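Long-range contacts in GH26A (Muricauda sp. MAR_2010_75, PDB 6Q75), which is a family 26 glycoside hydrolase, probably one that cleaves beta-mannan chains as many members of this family do: residues A[149-154]-A[200-205]; A[168-174]-A[213-219]. All coordinates share one frame; numbering follows the deposited sequence.

Contact 1 (A[149-154]-A[200-205]); sequences WTQQVD and QLYDRL
Arg-204 reaches across from helix 200-205 to Asp-154 on helix 149-154 and forms a salt bridge. It grips side-on. NE of Arg-204 meets OD1 of Asp-154 at 2.7 Å, with an N-H...O angle of 168°. NH2 of Arg-204 binds OD2 of Asp-154 at 3.0 Å, on the syn lone pair. The carboxylate and guanidinium planes are only 25° apart. With chi1 at -175° the side chain of Arg-204 leaves its helix opposite the backbone N and runs extended to NE. CB of Thr-150 lies over the centre of one face of the Arg-204 guanidinium, 3.8 Å above its plane.

Apolar contacts fill in beside the pair. CG1 of Val-153 meets CD of Arg-204 and CD2 of Leu-205, and its CG2 meets CD1 of Leu-201 at 3.8 Å. CH2 of Trp-149 is 3.6 Å from CG of Gln-200. The indole NE1 of Trp-149 hydrogen-bonds to Tyr-175 OH, outside this contact.

The contact joins neighbouring helices 144-165 and 194-208 on the outside of the (beta/alpha)8 barrel. Arg-204 is a knob among Trp-149, Thr-150, Val-153 and Asp-154. OD1 of Asp-154 also bonds to His-209 NE2, so two residues probably hold the carboxylate in place, and the guanidinium offsets its charge.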
ATOM      1  N   TRP A 149      15.332 -15.006   1.154  1.00 25.13           N
ATOM      2  CA  TRP A 149      14.511 -13.858   0.783  1.00 25.49           C
ATOM      3  C   TRP A 149      13.925 -14.042  -0.614  1.00 23.91           C
ATOM      4  O   TRP A 149      12.748 -13.754  -0.844  1.00 23.97           O
ATOM      5  CB  TRP A 149      15.329 -12.565   0.873  1.00 25.96           C
ATOM      6  CG  TRP A 149      14.624 -11.338   0.360  1.00 22.56           C
ATOM      7  CD1 TRP A 149      13.813 -10.481   1.076  1.00 21.67           C
ATOM      8  CD2 TRP A 149      14.639 -10.847  -0.983  1.00 24.53           C
ATOM      9  NE1 TRP A 149      13.342  -9.475   0.248  1.00 21.01           N
ATOM     10  CE2 TRP A 149      13.834  -9.686  -1.020  1.00 21.48           C
ATOM     11  CE3 TRP A 149      15.258 -11.277  -2.166  1.00 27.09           C
ATOM     12  CZ2 TRP A 149      13.635  -8.944  -2.196  1.00 22.60           C
ATOM     13  CZ3 TRP A 149      15.056 -10.541  -3.331  1.00 27.75           C
ATOM     14  CH2 TRP A 149      14.254  -9.389  -3.334  1.00 24.53           C
ATOM     15  N   THR A 150      14.719 -14.545  -1.565  1.00 24.71           N
ATOM     16  CA  THR A 150      14.151 -14.736  -2.895  1.00 26.24           C
ATOM     17  C   THR A 150      12.977 -15.712  -2.863  1.00 26.34           C
ATOM     18  O   THR A 150      11.994 -15.522  -3.587  1.00 26.10           O
ATOM     19  CB  THR A 150      15.206 -15.215  -3.893  1.00 29.77           C
ATOM     20  OG1 THR A 150      15.635 -16.523  -3.509  1.00 34.42           O
ATOM     21  CG2 THR A 150      16.390 -14.249  -3.951  1.00 27.56           C
ATOM     22  N   GLN A 151      13.057 -16.759  -2.030  1.00 27.17           N
ATOM     23  CA  GLN A 151      11.976 -17.740  -1.980  1.00 28.52           C
ATOM     24  C   GLN A 151      10.710 -17.142  -1.383  1.00 27.92           C
ATOM     25  O   GLN A 151       9.600 -17.472  -1.812  1.00 28.40           O
ATOM     26  CB  GLN A 151      12.400 -18.967  -1.178  1.00 33.26           C
ATOM     27  CG  GLN A 151      13.540 -19.713  -1.800  1.00 42.77           C
ATOM     28  CD  GLN A 151      14.049 -20.816  -0.900  1.00 51.63           C
ATOM     29  OE1 GLN A 151      13.604 -20.954   0.246  1.00 55.28           O
ATOM     30  NE2 GLN A 151      14.976 -21.612  -1.410  1.00 54.02           N
ATOM     31  N   GLN A 152      10.855 -16.289  -0.376  1.00 24.29           N
ATOM     32  CA  GLN A 152       9.684 -15.632   0.203  1.00 23.40           C
ATOM     33  C   GLN A 152       9.049 -14.667  -0.786  1.00 22.62           C
ATOM     34  O   GLN A 152       7.818 -14.564  -0.859  1.00 23.77           O
ATOM     35  CB  GLN A 152      10.080 -14.902   1.481  1.00 27.80           C
ATOM     36  CG  GLN A 152      10.471 -15.851   2.595  1.00 29.14           C
ATOM     37  CD  GLN A 152      11.153 -15.143   3.751  1.00 28.61           C
ATOM     38  OE1 GLN A 152      11.581 -13.993   3.630  1.00 28.56           O
ATOM     39  NE2 GLN A 152      11.277 -15.838   4.872  1.00 27.65           N
ATOM     40  N   VAL A 153       9.867 -13.933  -1.536  1.00 23.12           N
ATOM     41  CA  VAL A 153       9.334 -13.071  -2.595  1.00 24.39           C
ATOM     42  C   VAL A 153       8.583 -13.899  -3.626  1.00 26.16           C
ATOM     43  O   VAL A 153       7.511 -13.507  -4.098  1.00 26.49           O
ATOM     44  CB  VAL A 153      10.468 -12.254  -3.244  1.00 25.13           C
ATOM     45  CG1 VAL A 153      10.002 -11.555  -4.541  1.00 22.07           C
ATOM     46  CG2 VAL A 153      11.011 -11.246  -2.261  1.00 22.86           C
ATOM     47  N   ASP A 154       9.137 -15.055  -4.004  1.00 23.42           N
ATOM     48  CA  ASP A 154       8.510 -15.852  -5.053  1.00 25.57           C
ATOM     49  C   ASP A 154       7.155 -16.408  -4.621  1.00 29.04           C
ATOM     50  O   ASP A 154       6.285 -16.638  -5.470  1.00 29.79           O
ATOM     51  CB  ASP A 154       9.452 -16.988  -5.482  1.00 27.88           C
ATOM     52  CG  ASP A 154      10.695 -16.491  -6.219  1.00 31.39           C
ATOM     53  OD1 ASP A 154      10.822 -15.283  -6.480  1.00 33.41           O
ATOM     54  OD2 ASP A 154      11.571 -17.313  -6.546  1.00 33.69           O
ATOM     55  N   GLN A 200      16.042  -4.055  -4.801  1.00 24.54           N
ATOM     56  CA  GLN A 200      16.188  -5.500  -4.980  1.00 23.91           C
ATOM     57  C   GLN A 200      14.833  -6.162  -5.210  1.00 21.13           C
ATOM     58  O   GLN A 200      14.701  -7.066  -6.051  1.00 21.70           O
ATOM     59  CB  GLN A 200      16.895  -6.116  -3.768  1.00 23.99           C
ATOM     60  CG  GLN A 200      17.318  -7.568  -3.956  1.00 24.59           C
ATOM     61  CD  GLN A 200      18.159  -8.063  -2.782  1.00 27.75           C
ATOM     62  OE1 GLN A 200      17.682  -8.813  -1.920  1.00 30.80           O
ATOM     63  NE2 GLN A 200      19.390  -7.611  -2.723  1.00 27.38           N
ATOM     64  N   LEU A 201      13.815  -5.741  -4.462  1.00 20.83           N
ATOM     65  CA  LEU A 201      12.477  -6.261  -4.705  1.00 21.22           C
ATOM     66  C   LEU A 201      11.991  -5.838  -6.085  1.00 22.22           C
ATOM     67  O   LEU A 201      11.372  -6.626  -6.809  1.00 23.04           O
ATOM     68  CB  LEU A 201      11.510  -5.764  -3.623  1.00 21.75           C
ATOM     69  CG  LEU A 201      10.071  -6.292  -3.784  1.00 20.86           C
ATOM     70  CD1 LEU A 201      10.028  -7.764  -3.436  1.00 22.83           C
ATOM     71  CD2 LEU A 201       9.089  -5.544  -2.871  1.00 17.59           C
ATOM     72  N   TYR A 202      12.257  -4.584  -6.457  1.00 21.02           N
ATOM     73  CA  TYR A 202      11.827  -4.089  -7.759  1.00 20.66           C
ATOM     74  C   TYR A 202      12.443  -4.927  -8.867  1.00 21.72           C
ATOM     75  O   TYR A 202      11.744  -5.384  -9.781  1.00 23.31           O
ATOM     76  CB  TYR A 202      12.211  -2.616  -7.900  1.00 23.51           C
ATOM     77  CG  TYR A 202      11.651  -1.966  -9.139  1.00 23.62           C
ATOM     78  CD1 TYR A 202      12.268  -2.155 -10.362  1.00 23.72           C
ATOM     79  CD2 TYR A 202      10.514  -1.154  -9.086  1.00 22.17           C
ATOM     80  CE1 TYR A 202      11.784  -1.584 -11.511  1.00 27.49           C
ATOM     81  CE2 TYR A 202      10.017  -0.560 -10.255  1.00 26.34           C
ATOM     82  CZ  TYR A 202      10.661  -0.781 -11.455  1.00 28.25           C
ATOM     83  OH  TYR A 202      10.210  -0.222 -12.643  1.00 31.48           O
ATOM     84  N   ASP A 203      13.757  -5.140  -8.787  1.00 23.31           N
ATOM     85  CA  ASP A 203      14.436  -5.964  -9.781  1.00 25.81           C
ATOM     86  C   ASP A 203      13.829  -7.362  -9.844  1.00 26.86           C
ATOM     87  O   ASP A 203      13.626  -7.907 -10.938  1.00 29.31           O
ATOM     88  CB  ASP A 203      15.937  -6.018  -9.469  1.00 28.23           C
ATOM     89  CG  ASP A 203      16.724  -6.875 -10.459  1.00 34.29           C
ATOM     90  OD1 ASP A 203      16.824  -6.510 -11.656  1.00 33.51           O
ATOM     91  OD2 ASP A 203      17.258  -7.914 -10.021  1.00 37.02           O
ATOM     92  N   ARG A 204      13.554  -7.981  -8.695  1.00 25.34           N
ATOM     93  CA  ARG A 204      13.056  -9.350  -8.764  1.00 26.13           C
ATOM     94  C   ARG A 204      11.657  -9.396  -9.363  1.00 23.53           C
ATOM     95  O   ARG A 204      11.340 -10.264 -10.167  1.00 23.60           O
ATOM     96  CB  ARG A 204      13.058 -10.013  -7.387  1.00 26.18           C
ATOM     97  CG  ARG A 204      12.643 -11.495  -7.501  1.00 31.90           C
ATOM     98  CD  ARG A 204      13.226 -12.418  -6.433  1.00 32.58           C
ATOM     99  NE  ARG A 204      13.084 -13.828  -6.825  1.00 35.03           N
ATOM    100  CZ  ARG A 204      14.009 -14.534  -7.476  1.00 36.30           C
ATOM    101  NH1 ARG A 204      15.168 -13.981  -7.810  1.00 37.90           N
ATOM    102  NH2 ARG A 204      13.784 -15.806  -7.791  1.00 33.73           N
ATOM    103  N   LEU A 205      10.789  -8.471  -8.979  1.00 22.01           N
ATOM    104  CA  LEU A 205       9.423  -8.558  -9.483  1.00 22.63           C
ATOM    105  C   LEU A 205       9.318  -8.115 -10.937  1.00 23.67           C
ATOM    106  O   LEU A 205       8.689  -8.794 -11.758  1.00 27.90           O
ATOM    107  CB  LEU A 205       8.521  -7.726  -8.590  1.00 20.77           C
ATOM    108  CG  LEU A 205       8.350  -8.286  -7.182  1.00 20.73           C
ATOM    109  CD1 LEU A 205       7.264  -7.433  -6.475  1.00 20.30           C
ATOM    110  CD2 LEU A 205       7.920  -9.736  -7.204  1.00 24.26           C
TER

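Contact 2 (A[168-174]-A[213-219])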
ATOM      1  N   VAL A 168      -5.287  -7.523 -14.228  1.00 23.66           N
ATOM      2  CA  VAL A 168      -5.613  -6.676 -13.076  1.00 22.30           C
ATOM      3  C   VAL A 168      -4.401  -5.809 -12.757  1.00 24.38           C
ATOM      4  O   VAL A 168      -3.350  -6.350 -12.383  1.00 21.81           O
ATOM      5  CB  VAL A 168      -6.021  -7.512 -11.850  1.00 21.81           C
ATOM      6  CG1 VAL A 168      -6.480  -6.578 -10.646  1.00 20.84           C
ATOM      7  CG2 VAL A 168      -7.120  -8.513 -12.206  1.00 22.63           C
ATOM      8  N   PRO A 169      -4.505  -4.479 -12.837  1.00 21.40           N
ATOM      9  CA  PRO A 169      -3.425  -3.620 -12.353  1.00 20.80           C
ATOM     10  C   PRO A 169      -3.504  -3.532 -10.839  1.00 24.06           C
ATOM     11  O   PRO A 169      -4.601  -3.515 -10.272  1.00 20.61           O
ATOM     12  CB  PRO A 169      -3.752  -2.259 -12.988  1.00 21.05           C
ATOM     13  CG  PRO A 169      -5.265  -2.251 -12.997  1.00 25.98           C
ATOM     14  CD  PRO A 169      -5.714  -3.707 -13.178  1.00 25.64           C
ATOM     15  N   ILE A 170      -2.343  -3.446 -10.179  1.00 19.30           N
ATOM     16  CA  ILE A 170      -2.286  -3.520  -8.716  1.00 19.78           C
ATOM     17  C   ILE A 170      -1.614  -2.271  -8.155  1.00 19.62           C
ATOM     18  O   ILE A 170      -0.493  -1.944  -8.543  1.00 18.76           O
ATOM     19  CB  ILE A 170      -1.528  -4.782  -8.259  1.00 21.03           C
ATOM     20  CG1 ILE A 170      -2.130  -6.028  -8.925  1.00 22.43           C
ATOM     21  CG2 ILE A 170      -1.450  -4.867  -6.712  1.00 20.29           C
ATOM     22  CD1 ILE A 170      -3.521  -6.361  -8.475  1.00 23.36           C
ATOM     23  N   LEU A 171      -2.289  -1.566  -7.223  1.00 17.39           N
ATOM     24  CA  LEU A 171      -1.564  -0.582  -6.431  1.00 16.88           C
ATOM     25  C   LEU A 171      -0.756  -1.344  -5.383  1.00 18.03           C
ATOM     26  O   LEU A 171      -1.288  -1.753  -4.343  1.00 19.17           O
ATOM     27  CB  LEU A 171      -2.540   0.402  -5.769  1.00 16.56           C
ATOM     28  CG  LEU A 171      -3.339   1.224  -6.784  1.00 18.38           C
ATOM     29  CD1 LEU A 171      -4.493   1.961  -6.066  1.00 17.29           C
ATOM     30  CD2 LEU A 171      -2.452   2.246  -7.517  1.00 19.44           C
ATOM     31  N   TRP A 172       0.538  -1.567  -5.660  1.00 18.31           N
ATOM     32  CA  TRP A 172       1.380  -2.471  -4.884  1.00 16.41           C
ATOM     33  C   TRP A 172       2.170  -1.670  -3.851  1.00 19.01           C
ATOM     34  O   TRP A 172       2.896  -0.745  -4.222  1.00 19.77           O
ATOM     35  CB  TRP A 172       2.306  -3.205  -5.867  1.00 17.04           C
ATOM     36  CG  TRP A 172       3.392  -4.028  -5.308  1.00 17.31           C
ATOM     37  CD1 TRP A 172       4.729  -3.910  -5.580  1.00 17.44           C
ATOM     38  CD2 TRP A 172       3.258  -5.146  -4.421  1.00 19.94           C
ATOM     39  NE1 TRP A 172       5.443  -4.870  -4.891  1.00 17.36           N
ATOM     40  CE2 TRP A 172       4.565  -5.652  -4.187  1.00 18.13           C
ATOM     41  CE3 TRP A 172       2.163  -5.768  -3.798  1.00 18.95           C
ATOM     42  CZ2 TRP A 172       4.815  -6.741  -3.353  1.00 17.93           C
ATOM     43  CZ3 TRP A 172       2.411  -6.843  -2.946  1.00 20.05           C
ATOM     44  CH2 TRP A 172       3.737  -7.337  -2.756  1.00 19.47           C
ATOM     45  N   ARG A 173       1.990  -1.978  -2.541  1.00 17.45           N
ATOM     46  CA  ARG A 173       2.575  -1.186  -1.456  1.00 15.06           C
ATOM     47  C   ARG A 173       3.421  -2.089  -0.556  1.00 16.09           C
ATOM     48  O   ARG A 173       2.996  -2.487   0.532  1.00 18.43           O
ATOM     49  CB  ARG A 173       1.493  -0.432  -0.655  1.00 16.11           C
ATOM     50  CG  ARG A 173       0.228  -0.076  -1.464  1.00 17.03           C
ATOM     51  CD  ARG A 173      -0.636   0.937  -0.694  1.00 16.82           C
ATOM     52  NE  ARG A 173      -0.769   0.568   0.724  1.00 17.62           N
ATOM     53  CZ  ARG A 173      -1.596  -0.378   1.168  1.00 18.12           C
ATOM     54  NH1 ARG A 173      -1.638  -0.656   2.467  1.00 17.40           N
ATOM     55  NH2 ARG A 173      -2.364  -1.068   0.319  1.00 17.33           N
ATOM     56  N   PRO A 174       4.611  -2.491  -1.014  1.00 16.49           N
ATOM     57  CA  PRO A 174       5.479  -3.345  -0.197  1.00 16.01           C
ATOM     58  C   PRO A 174       6.289  -2.581   0.854  1.00 16.15           C
ATOM     59  O   PRO A 174       6.647  -1.412   0.684  1.00 16.08           O
ATOM     60  CB  PRO A 174       6.408  -3.972  -1.251  1.00 16.71           C
ATOM     61  CG  PRO A 174       6.605  -2.806  -2.258  1.00 16.35           C
ATOM     62  CD  PRO A 174       5.229  -2.061  -2.272  1.00 16.51           C
ATOM     63  N   ASN A 213       2.222  -5.336 -14.364  1.00 23.58           N
ATOM     64  CA  ASN A 213       0.919  -4.846 -13.948  1.00 23.00           C
ATOM     65  C   ASN A 213       0.957  -4.146 -12.596  1.00 22.81           C
ATOM     66  O   ASN A 213      -0.106  -3.864 -12.033  1.00 22.06           O
ATOM     67  CB  ASN A 213      -0.084  -5.996 -13.905  1.00 24.31           C
ATOM     68  CG  ASN A 213       0.301  -7.031 -12.876  1.00 25.90           C
ATOM     69  OD1 ASN A 213       1.498  -7.314 -12.689  1.00 26.28           O
ATOM     70  ND2 ASN A 213      -0.693  -7.595 -12.188  1.00 24.36           N
ATOM     71  N   LEU A 214       2.138  -3.862 -12.055  1.00 20.80           N
ATOM     72  CA  LEU A 214       2.249  -3.226 -10.745  1.00 19.76           C
ATOM     73  C   LEU A 214       2.437  -1.719 -10.873  1.00 21.30           C
ATOM     74  O   LEU A 214       3.160  -1.240 -11.751  1.00 24.56           O
ATOM     75  CB  LEU A 214       3.411  -3.815  -9.950  1.00 21.77           C
ATOM     76  CG  LEU A 214       3.477  -5.350  -9.924  1.00 22.15           C
ATOM     77  CD1 LEU A 214       4.699  -5.833  -9.159  1.00 23.09           C
ATOM     78  CD2 LEU A 214       2.213  -5.900  -9.284  1.00 23.21           C
ATOM     79  N   ILE A 215       1.698  -0.974 -10.049  1.00 19.03           N
ATOM     80  CA  ILE A 215       1.952   0.437  -9.793  1.00 19.11           C
ATOM     81  C   ILE A 215       2.669   0.504  -8.456  1.00 20.50           C
ATOM     82  O   ILE A 215       2.137   0.036  -7.441  1.00 21.54           O
ATOM     83  CB  ILE A 215       0.639   1.243  -9.769  1.00 20.08           C
ATOM     84  CG1 ILE A 215       0.069   1.347 -11.195  1.00 21.49           C
ATOM     85  CG2 ILE A 215       0.857   2.644  -9.195  1.00 22.20           C
ATOM     86  CD1 ILE A 215      -1.386   1.757 -11.221  1.00 24.19           C
ATOM     87  N   TRP A 216       3.868   1.079  -8.429  1.00 20.20           N
ATOM     88  CA  TRP A 216       4.706   0.968  -7.240  1.00 19.93           C
ATOM     89  C   TRP A 216       4.387   2.092  -6.271  1.00 20.50           C
ATOM     90  O   TRP A 216       4.700   3.259  -6.533  1.00 20.60           O
ATOM     91  CB  TRP A 216       6.188   0.955  -7.601  1.00 21.29           C
ATOM     92  CG  TRP A 216       6.561  -0.389  -8.185  1.00 21.69           C
ATOM     93  CD1 TRP A 216       6.261  -0.863  -9.432  1.00 24.46           C
ATOM     94  CD2 TRP A 216       7.200  -1.469  -7.488  1.00 22.74           C
ATOM     95  NE1 TRP A 216       6.727  -2.154  -9.570  1.00 23.92           N
ATOM     96  CE2 TRP A 216       7.301  -2.546  -8.388  1.00 22.16           C
ATOM     97  CE3 TRP A 216       7.732  -1.613  -6.206  1.00 21.38           C
ATOM     98  CZ2 TRP A 216       7.886  -3.758  -8.033  1.00 24.43           C
ATOM     99  CZ3 TRP A 216       8.316  -2.813  -5.857  1.00 22.25           C
ATOM    100  CH2 TRP A 216       8.407  -3.869  -6.783  1.00 19.80           C
ATOM    101  N   VAL A 217       3.804   1.731  -5.131  1.00 16.63           N
ATOM    102  CA  VAL A 217       3.376   2.718  -4.143  1.00 17.49           C
ATOM    103  C   VAL A 217       4.363   2.643  -2.995  1.00 18.95           C
ATOM    104  O   VAL A 217       4.419   1.632  -2.279  1.00 17.25           O
ATOM    105  CB  VAL A 217       1.949   2.480  -3.646  1.00 16.91           C
ATOM    106  CG1 VAL A 217       1.546   3.628  -2.652  1.00 17.29           C
ATOM    107  CG2 VAL A 217       0.966   2.404  -4.826  1.00 18.01           C
ATOM    108  N   TRP A 218       5.122   3.725  -2.808  1.00 17.80           N
ATOM    109  CA  TRP A 218       6.049   3.865  -1.694  1.00 16.04           C
ATOM    110  C   TRP A 218       5.254   4.471  -0.547  1.00 15.40           C
ATOM    111  O   TRP A 218       4.861   5.630  -0.627  1.00 17.97           O
ATOM    112  CB  TRP A 218       7.216   4.756  -2.116  1.00 18.36           C
ATOM    113  CG  TRP A 218       8.279   5.025  -1.066  1.00 19.11           C
ATOM    114  CD1 TRP A 218       9.418   4.284  -0.816  1.00 18.09           C
ATOM    115  CD2 TRP A 218       8.336   6.150  -0.193  1.00 18.78           C
ATOM    116  NE1 TRP A 218      10.165   4.884   0.174  1.00 16.68           N
ATOM    117  CE2 TRP A 218       9.518   6.027   0.577  1.00 20.59           C
ATOM    118  CE3 TRP A 218       7.492   7.253   0.026  1.00 19.14           C
ATOM    119  CZ2 TRP A 218       9.872   6.956   1.548  1.00 18.86           C
ATOM    120  CZ3 TRP A 218       7.854   8.177   1.000  1.00 21.28           C
ATOM    121  CH2 TRP A 218       9.029   8.028   1.738  1.00 22.70           C
ATOM    122  N   ASN A 219       4.987   3.672   0.501  1.00 16.77           N
ATOM    123  CA  ASN A 219       3.979   3.994   1.522  1.00 16.12           C
ATOM    124  C   ASN A 219       4.700   4.129   2.865  1.00 17.39           C
ATOM    125  O   ASN A 219       5.032   3.120   3.495  1.00 17.33           O
ATOM    126  CB  ASN A 219       2.912   2.888   1.570  1.00 18.56           C
ATOM    127  CG  ASN A 219       1.632   3.283   2.334  1.00 20.29           C
ATOM    128  OD1 ASN A 219       0.574   2.703   2.090  1.00 21.81           O
ATOM    129  ND2 ASN A 219       1.726   4.255   3.255  1.00 18.96           N
TER
HETATM  130  O   HOH W   1       0.321   0.695   4.114  1.00 22.07           O
HETATM  131  O   HOH W   2       5.103   0.789   0.255  1.00 19.49           O
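The side chain of Arg-173 runs alongside Val-217 and then Asn-219 of the neighbouring strand. CB of Arg-173 sits 3.9 Å from O of Val-217. CG of Arg-173 packs on CB of Val-217 at 3.8 Å, and CD meets CG1 of the same valine. A bend at chi3 (-45°) then turns NE of Arg-173 to OD1 of Asn-219, a 2.9 Å bond in the plane of that carbonyl. At the tip, NH1 binds water 1, and NH2 reaches Thr-106 OG1. ND2 of Asn-219 bonds to Asp-250. Were Arg-173 replaced by an alanine, OD1 of Asn-219 would probably lose this donor and strand 104-108 its tie through Thr-106.

The two strands are neighbours in the parallel sheet of the (beta/alpha)8 barrel of family 26. Ile-170 N, Ile-215 N, Trp-172 N and Val-217 N donate in turn across the pair. ND2 of Asn-213 extends the series to O of Val-168 at 2.9 Å. Trp-172 and Trp-216 project from the same face of the sheet and form a T-shaped stack. The Trp-172 edge, at CD1 and NE1, points at Trp-216, with planes at 88°. The five-membered ring of Trp-172 and the six-membered ring of Trp-216 have centroids 4.7 Å apart. Elsewhere, CD2 of Leu-171 meets CG2 of Ile-215 at 3.7 Å.

How the contacts relate
The segments alternate along the chain: 149-154, 168-174, 200-205, 213-219. They lie on four successive elements, helix 144-165, strand 170-173, helix 194-208 and strand 214-221. Contact 1 joins the two helices on the outside of the barrel. Contact 2 joins two adjacent strands of the barrel wall, and the centres are about 15 Å apart. Strand 170-173, helix 194-208 and strand 214-221 make a beta-alpha-beta crossover. The contacts touch through helix 194-208. CD1 of Leu-205 packs on NE1 of Trp-172 at 3.5 Å, and CD2 of Leu-201 on CB of Pro-174 at 3.5 Å. One helix therefore faces both its neighbouring helix and the strands, joining the outer layer to the sheet.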